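Local coordinates for protein 2,3-bisphosphoglycerate-independent phosphoglycerate mutase (Pyrococcus horikoshii, PDB 2ZKT) that probably interconverts 2-phosphoglycerate and 3-phosphoglycerate in glycolysis, as a metal-binding mutase that needs no 2,3-bisphosphoglycerate, at residues Y276-V288 with L319-H333. Sequence-based numbering, arbitrary orientation.
Sequences YNTNEMAKAKKAV and LIERADRMIGYILDH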
loop_
_atom_site.group_PDB
_atom_site.type_symbol
_atom_site.label_atom_id
_atom_site.label_comp_id
_atom_site.label_asym_id
_atom_site.label_seq_id
_atom_site.Cartn_x
_atom_site.Cartn_y
_atom_site.Cartn_z
ATOM N N TYR B 276 -9.272 -4.108 15.465
ATOM C CA TYR B 276 -9.595 -3.794 14.072
ATOM C C TYR B 276 -10.638 -2.687 13.886
ATOM O O TYR B 276 -10.605 -1.969 12.879
ATOM C CB TYR B 276 -10.068 -5.056 13.332
ATOM C CG TYR B 276 -9.068 -6.197 13.346
ATOM C CD1 TYR B 276 -7.725 -5.983 13.009
ATOM C CD2 TYR B 276 -9.468 -7.501 13.671
ATOM C CE1 TYR B 276 -6.804 -7.040 12.993
ATOM C CE2 TYR B 276 -8.557 -8.567 13.659
ATOM C CZ TYR B 276 -7.225 -8.330 13.317
ATOM O OH TYR B 276 -6.331 -9.384 13.285
ATOM N N ASN B 277 -11.551 -2.545 14.850
ATOM C CA ASN B 277 -12.608 -1.530 14.747
ATOM C C ASN B 277 -12.226 -0.164 15.360
ATOM O O ASN B 277 -13.052 0.731 15.525
ATOM C CB ASN B 277 -13.891 -2.076 15.393
ATOM C CG ASN B 277 -13.683 -2.354 16.868
ATOM O OD1 ASN B 277 -13.219 -3.420 17.262
ATOM N ND2 ASN B 277 -13.952 -1.327 17.698
ATOM N N THR B 278 -10.934 -0.035 15.711
ATOM C CA THR B 278 -10.429 1.208 16.303
ATOM C C THR B 278 -10.656 2.432 15.395
ATOM O O THR B 278 -10.753 2.332 14.181
ATOM C CB THR B 278 -8.922 1.030 16.540
ATOM O OG1 THR B 278 -8.719 -0.008 17.498
ATOM C CG2 THR B 278 -8.306 2.331 17.067
ATOM N N ASN B 279 -10.753 3.620 16.037
ATOM C CA ASN B 279 -10.780 4.872 15.271
ATOM C C ASN B 279 -9.379 5.507 15.216
ATOM O O ASN B 279 -8.968 6.260 16.095
ATOM C CB ASN B 279 -11.758 5.836 15.957
ATOM C CG ASN B 279 -12.208 6.909 14.988
ATOM O OD1 ASN B 279 -11.402 7.585 14.351
ATOM N ND2 ASN B 279 -13.533 7.125 14.946
ATOM N N GLU B 280 -8.610 5.181 14.172
ATOM C CA GLU B 280 -7.250 5.698 14.016
ATOM C C GLU B 280 -7.228 7.213 13.751
ATOM O O GLU B 280 -6.326 7.932 14.174
ATOM C CB GLU B 280 -6.538 4.937 12.877
ATOM C CG GLU B 280 -7.186 5.143 11.501
ATOM C CD GLU B 280 -8.146 4.008 11.198
ATOM O OE1 GLU B 280 -8.495 3.267 12.105
ATOM O OE2 GLU B 280 -8.567 3.887 10.052
ATOM N N MET B 281 -8.235 7.684 12.980
ATOM C CA MET B 281 -8.294 9.111 12.705
ATOM C C MET B 281 -8.561 9.902 13.995
ATOM O O MET B 281 -8.275 11.091 14.109
ATOM C CB MET B 281 -9.404 9.380 11.672
ATOM C CG MET B 281 -9.149 8.709 10.310
ATOM S SD MET B 281 -7.518 9.084 9.624
ATOM C CE MET B 281 -8.000 10.344 8.425
ATOM N N ALA B 282 -9.179 9.192 14.965
ATOM C CA ALA B 282 -9.423 9.802 16.267
ATOM C C ALA B 282 -8.128 9.926 17.066
ATOM O O ALA B 282 -7.916 10.868 17.816
ATOM C CB ALA B 282 -10.425 8.936 17.030
ATOM N N LYS B 283 -7.247 8.944 16.881
ATOM C CA LYS B 283 -5.953 8.948 17.560
ATOM C C LYS B 283 -5.088 10.078 17.002
ATOM O O LYS B 283 -4.395 10.783 17.750
ATOM C CB LYS B 283 -5.254 7.597 17.366
ATOM C CG LYS B 283 -5.799 6.499 18.267
ATOM C CD LYS B 283 -5.145 5.160 17.962
ATOM C CE LYS B 283 -5.642 4.103 18.923
ATOM N NZ LYS B 283 -5.220 2.740 18.504
ATOM N N ALA B 284 -5.149 10.247 15.680
ATOM C CA ALA B 284 -4.379 11.287 15.006
ATOM C C ALA B 284 -4.894 12.651 15.442
ATOM O O ALA B 284 -4.113 13.549 15.768
ATOM C CB ALA B 284 -4.504 11.136 13.494
ATOM N N LYS B 285 -6.220 12.795 15.443
ATOM C CA LYS B 285 -6.860 14.045 15.839
ATOM C C LYS B 285 -6.332 14.440 17.225
ATOM O O LYS B 285 -5.887 15.580 17.435
ATOM C CB LYS B 285 -8.387 13.854 15.858
ATOM C CG LYS B 285 -9.211 15.137 15.983
ATOM C CD LYS B 285 -9.302 15.623 17.430
ATOM C CE LYS B 285 -10.291 16.784 17.571
ATOM N NZ LYS B 285 -9.868 17.992 16.800
ATOM N N LYS B 286 -6.353 13.482 18.154
ATOM C CA LYS B 286 -5.878 13.724 19.518
ATOM C C LYS B 286 -4.368 14.021 19.596
ATOM O O LYS B 286 -3.947 14.924 20.341
ATOM C CB LYS B 286 -6.219 12.525 20.424
ATOM C CG LYS B 286 -5.896 12.750 21.899
ATOM C CD LYS B 286 -6.640 13.968 22.443
ATOM C CE LYS B 286 -6.190 14.323 23.854
ATOM N NZ LYS B 286 -6.833 15.592 24.334
ATOM N N ALA B 287 -3.559 13.261 18.843
ATOM C CA ALA B 287 -2.103 13.455 18.832
ATOM C C ALA B 287 -1.776 14.905 18.488
ATOM O O ALA B 287 -0.944 15.546 19.149
ATOM C CB ALA B 287 -1.450 12.521 17.809
ATOM N N VAL B 288 -2.437 15.417 17.448
ATOM C CA VAL B 288 -2.248 16.800 17.010
ATOM C C VAL B 288 -2.612 17.787 18.130
ATOM O O VAL B 288 -1.919 18.793 18.333
ATOM C CB VAL B 288 -3.114 17.115 15.775
ATOM C CG1 VAL B 288 -2.847 18.550 15.302
ATOM C CG2 VAL B 288 -2.813 16.116 14.665
ATOM N N LEU B 319 -4.281 -2.921 7.149
ATOM C CA LEU B 319 -4.205 -2.136 8.376
ATOM C C LEU B 319 -3.054 -1.121 8.354
ATOM O O LEU B 319 -3.163 -0.021 8.892
ATOM C CB LEU B 319 -4.043 -3.095 9.552
ATOM C CG LEU B 319 -5.338 -3.880 9.800
ATOM C CD1 LEU B 319 -5.150 -5.047 10.771
ATOM C CD2 LEU B 319 -6.462 -3.009 10.368
ATOM N N ILE B 320 -1.903 -1.534 7.752
ATOM C CA ILE B 320 -0.805 -0.573 7.642
ATOM C C ILE B 320 -1.230 0.626 6.789
ATOM O O ILE B 320 -0.750 1.745 6.948
ATOM C CB ILE B 320 0.452 -1.255 7.044
ATOM C CG1 ILE B 320 1.029 -2.292 8.031
ATOM C CG2 ILE B 320 1.550 -0.197 6.788
ATOM C CD1 ILE B 320 2.196 -3.110 7.440
ATOM N N GLU B 321 -2.159 0.350 5.840
ATOM C CA GLU B 321 -2.675 1.432 4.998
ATOM C C GLU B 321 -3.565 2.394 5.797
ATOM O O GLU B 321 -3.577 3.594 5.565
ATOM C CB GLU B 321 -3.459 0.828 3.814
ATOM C CG GLU B 321 -2.551 0.425 2.638
ATOM C CD GLU B 321 -3.373 -0.118 1.477
ATOM O OE1 GLU B 321 -4.443 0.407 1.209
ATOM O OE2 GLU B 321 -2.908 -1.040 0.816
ATOM N N ARG B 322 -4.324 1.860 6.755
ATOM C CA ARG B 322 -5.174 2.717 7.582
ATOM C C ARG B 322 -4.249 3.613 8.418
ATOM O O ARG B 322 -4.548 4.786 8.674
ATOM C CB ARG B 322 -6.086 1.857 8.478
ATOM C CG ARG B 322 -7.224 1.197 7.693
ATOM C CD ARG B 322 -8.035 0.205 8.524
ATOM N NE ARG B 322 -8.499 0.784 9.788
ATOM C CZ ARG B 322 -9.073 0.072 10.759
ATOM N NH1 ARG B 322 -9.251 -1.241 10.600
ATOM N NH2 ARG B 322 -9.449 0.663 11.893
ATOM N N ALA B 323 -3.110 3.056 8.832
ATOM C CA ALA B 323 -2.140 3.819 9.608
ATOM C C ALA B 323 -1.562 4.934 8.727
ATOM O O ALA B 323 -1.380 6.069 9.193
ATOM C CB ALA B 323 -1.006 2.888 10.115
ATOM N N ASP B 324 -1.281 4.629 7.456
ATOM C CA ASP B 324 -0.718 5.655 6.579
ATOM C C ASP B 324 -1.650 6.858 6.479
ATOM O O ASP B 324 -1.195 8.012 6.518
ATOM C CB ASP B 324 -0.425 5.105 5.171
ATOM C CG ASP B 324 0.574 5.978 4.400
ATOM O OD1 ASP B 324 1.728 6.121 4.877
ATOM O OD2 ASP B 324 0.215 6.527 3.324
ATOM N N ARG B 325 -2.955 6.602 6.360
ATOM C CA ARG B 325 -3.929 7.696 6.283
ATOM C C ARG B 325 -3.931 8.450 7.619
ATOM O O ARG B 325 -4.017 9.682 7.650
ATOM C CB ARG B 325 -5.337 7.159 5.978
ATOM C CG ARG B 325 -5.403 6.338 4.695
ATOM C CD ARG B 325 -6.832 5.966 4.300
ATOM N NE ARG B 325 -6.815 4.874 3.319
ATOM C CZ ARG B 325 -7.037 3.592 3.620
ATOM N NH1 ARG B 325 -7.306 3.235 4.875
ATOM N NH2 ARG B 325 -6.957 2.658 2.670
ATOM N N MET B 326 -3.838 7.698 8.719
ATOM C CA MET B 326 -3.800 8.299 10.054
ATOM C C MET B 326 -2.608 9.258 10.091
ATOM O O MET B 326 -2.725 10.398 10.554
ATOM C CB MET B 326 -3.637 7.201 11.129
ATOM C CG MET B 326 -3.355 7.721 12.533
ATOM S SD MET B 326 -3.046 6.386 13.740
ATOM C CE MET B 326 -1.272 5.939 13.316
ATOM N N ILE B 327 -1.460 8.790 9.589
ATOM C CA ILE B 327 -0.242 9.607 9.551
ATOM C C ILE B 327 -0.437 10.783 8.592
ATOM O O ILE B 327 -0.005 11.902 8.875
ATOM C CB ILE B 327 0.976 8.755 9.101
ATOM C CG1 ILE B 327 1.307 7.727 10.199
ATOM C CG2 ILE B 327 2.188 9.657 8.804
ATOM C CD1 ILE B 327 1.854 6.414 9.677
ATOM N N GLY B 328 -1.096 10.520 7.461
ATOM C CA GLY B 328 -1.354 11.574 6.486
ATOM C C GLY B 328 -2.133 12.731 7.107
ATOM O O GLY B 328 -1.901 13.902 6.783
ATOM N N TYR B 329 -3.066 12.411 8.001
ATOM C CA TYR B 329 -3.847 13.448 8.674
ATOM C C TYR B 329 -2.896 14.312 9.522
ATOM O O TYR B 329 -2.885 15.546 9.407
ATOM C CB TYR B 329 -4.913 12.815 9.583
ATOM C CG TYR B 329 -5.666 13.832 10.424
ATOM C CD1 TYR B 329 -6.730 14.572 9.883
ATOM C CD2 TYR B 329 -5.277 14.099 11.740
ATOM C CE1 TYR B 329 -7.381 15.553 10.638
ATOM C CE2 TYR B 329 -5.915 15.081 12.501
ATOM C CZ TYR B 329 -6.965 15.806 11.948
ATOM O OH TYR B 329 -7.572 16.794 12.700
ATOM N N ILE B 330 -2.094 13.657 10.371
ATOM C CA ILE B 330 -1.149 14.367 11.229
ATOM C C ILE B 330 -0.224 15.287 10.442
ATOM O O ILE B 330 -0.001 16.436 10.838
ATOM C CB ILE B 330 -0.271 13.389 12.048
ATOM C CG1 ILE B 330 -1.154 12.562 12.992
ATOM C CG2 ILE B 330 0.777 14.166 12.835
ATOM C CD1 ILE B 330 -0.426 11.401 13.665
ATOM N N LEU B 331 0.324 14.784 9.333
ATOM C CA LEU B 331 1.231 15.589 8.516
ATOM C C LEU B 331 0.570 16.863 7.978
ATOM O O LEU B 331 1.249 17.879 7.770
ATOM C CB LEU B 331 1.779 14.762 7.336
ATOM C CG LEU B 331 2.681 13.565 7.684
ATOM C CD1 LEU B 331 3.233 12.956 6.399
ATOM C CD2 LEU B 331 3.831 14.017 8.589
ATOM N N ASP B 332 -0.747 16.810 7.754
ATOM C CA ASP B 332 -1.476 17.972 7.232
ATOM C C ASP B 332 -1.737 19.040 8.289
ATOM O O ASP B 332 -2.196 20.137 7.961
ATOM C CB ASP B 332 -2.828 17.555 6.624
ATOM C CG ASP B 332 -2.676 16.788 5.320
ATOM O OD1 ASP B 332 -1.785 17.154 4.516
ATOM O OD2 ASP B 332 -3.455 15.833 5.088
ATOM N N HIS B 333 -1.441 18.726 9.553
ATOM C CA HIS B 333 -1.685 19.679 10.637
ATOM C C HIS B 333 -0.456 20.020 11.472
ATOM O O HIS B 333 -0.586 20.639 12.531
ATOM C CB HIS B 333 -2.784 19.141 11.561
ATOM C CG HIS B 333 -4.107 18.960 10.878
ATOM N ND1 HIS B 333 -4.621 17.716 10.557
ATOM C CD2 HIS B 333 -5.041 19.865 10.482
ATOM C CE1 HIS B 333 -5.812 17.862 9.993
ATOM N NE2 HIS B 333 -6.091 19.156 9.936
#
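Arg-322 reaches across from helix 313-331 to grip Glu-280 and the backbone of Tyr-276, tying the start of helix 280-291 and the loop before it to its neighbour. Its side-on edge meets the carboxylate in a two-bond salt bridge: NH2 gives to Glu-280 OE1 at 2.8 Å on the syn side, while NE gives to Glu-280 OE2 at 3.1 Å from above the carboxylate plane, the two planes being turned 44° apart. The end of the same guanidinium holds Tyr-276 O through NH1 (2.7 Å) and, less straight, NH2. With CG between backbone N and carbonyl carbon (chi1 64°), Glu-280 bends at chi2 to bring its carboxylate across to this edge, the two side chains crossing at about a right angle. An alanine in place of Arg-322 would probably leave the Glu-280 carboxylate without its salt-bridge partner and the Tyr-276 carbonyl without these two donors.

Packing is close where the helices, crossing at -27°, meet at Ala-284: its CB lies 3.5 Å from Tyr-329 CD2 and 3.7 Å from Ile-330 CG1. Tyr-329 enters here as a knob among Met-281, Ala-284, Lys-285 and Val-288. Met-326 and Ile-330 from one helix and Lys-283 from the other rest on Leu-299 of strand 296-301, so both helices cover one face of the mixed sheet of this alkaline-phosphatase-type domain. The solvent side is looser: exposed Met-281 brings CE only to 4.1 Å from Tyr-329 CB, and the end of Lys-285 leads away. Apolar contacts thus join the helix bodies, while the loop, whose Tyr-276 side chain is about 10 Å from a bound zinc ion, is held chiefly by the charged, hydrogen-bonded arginine.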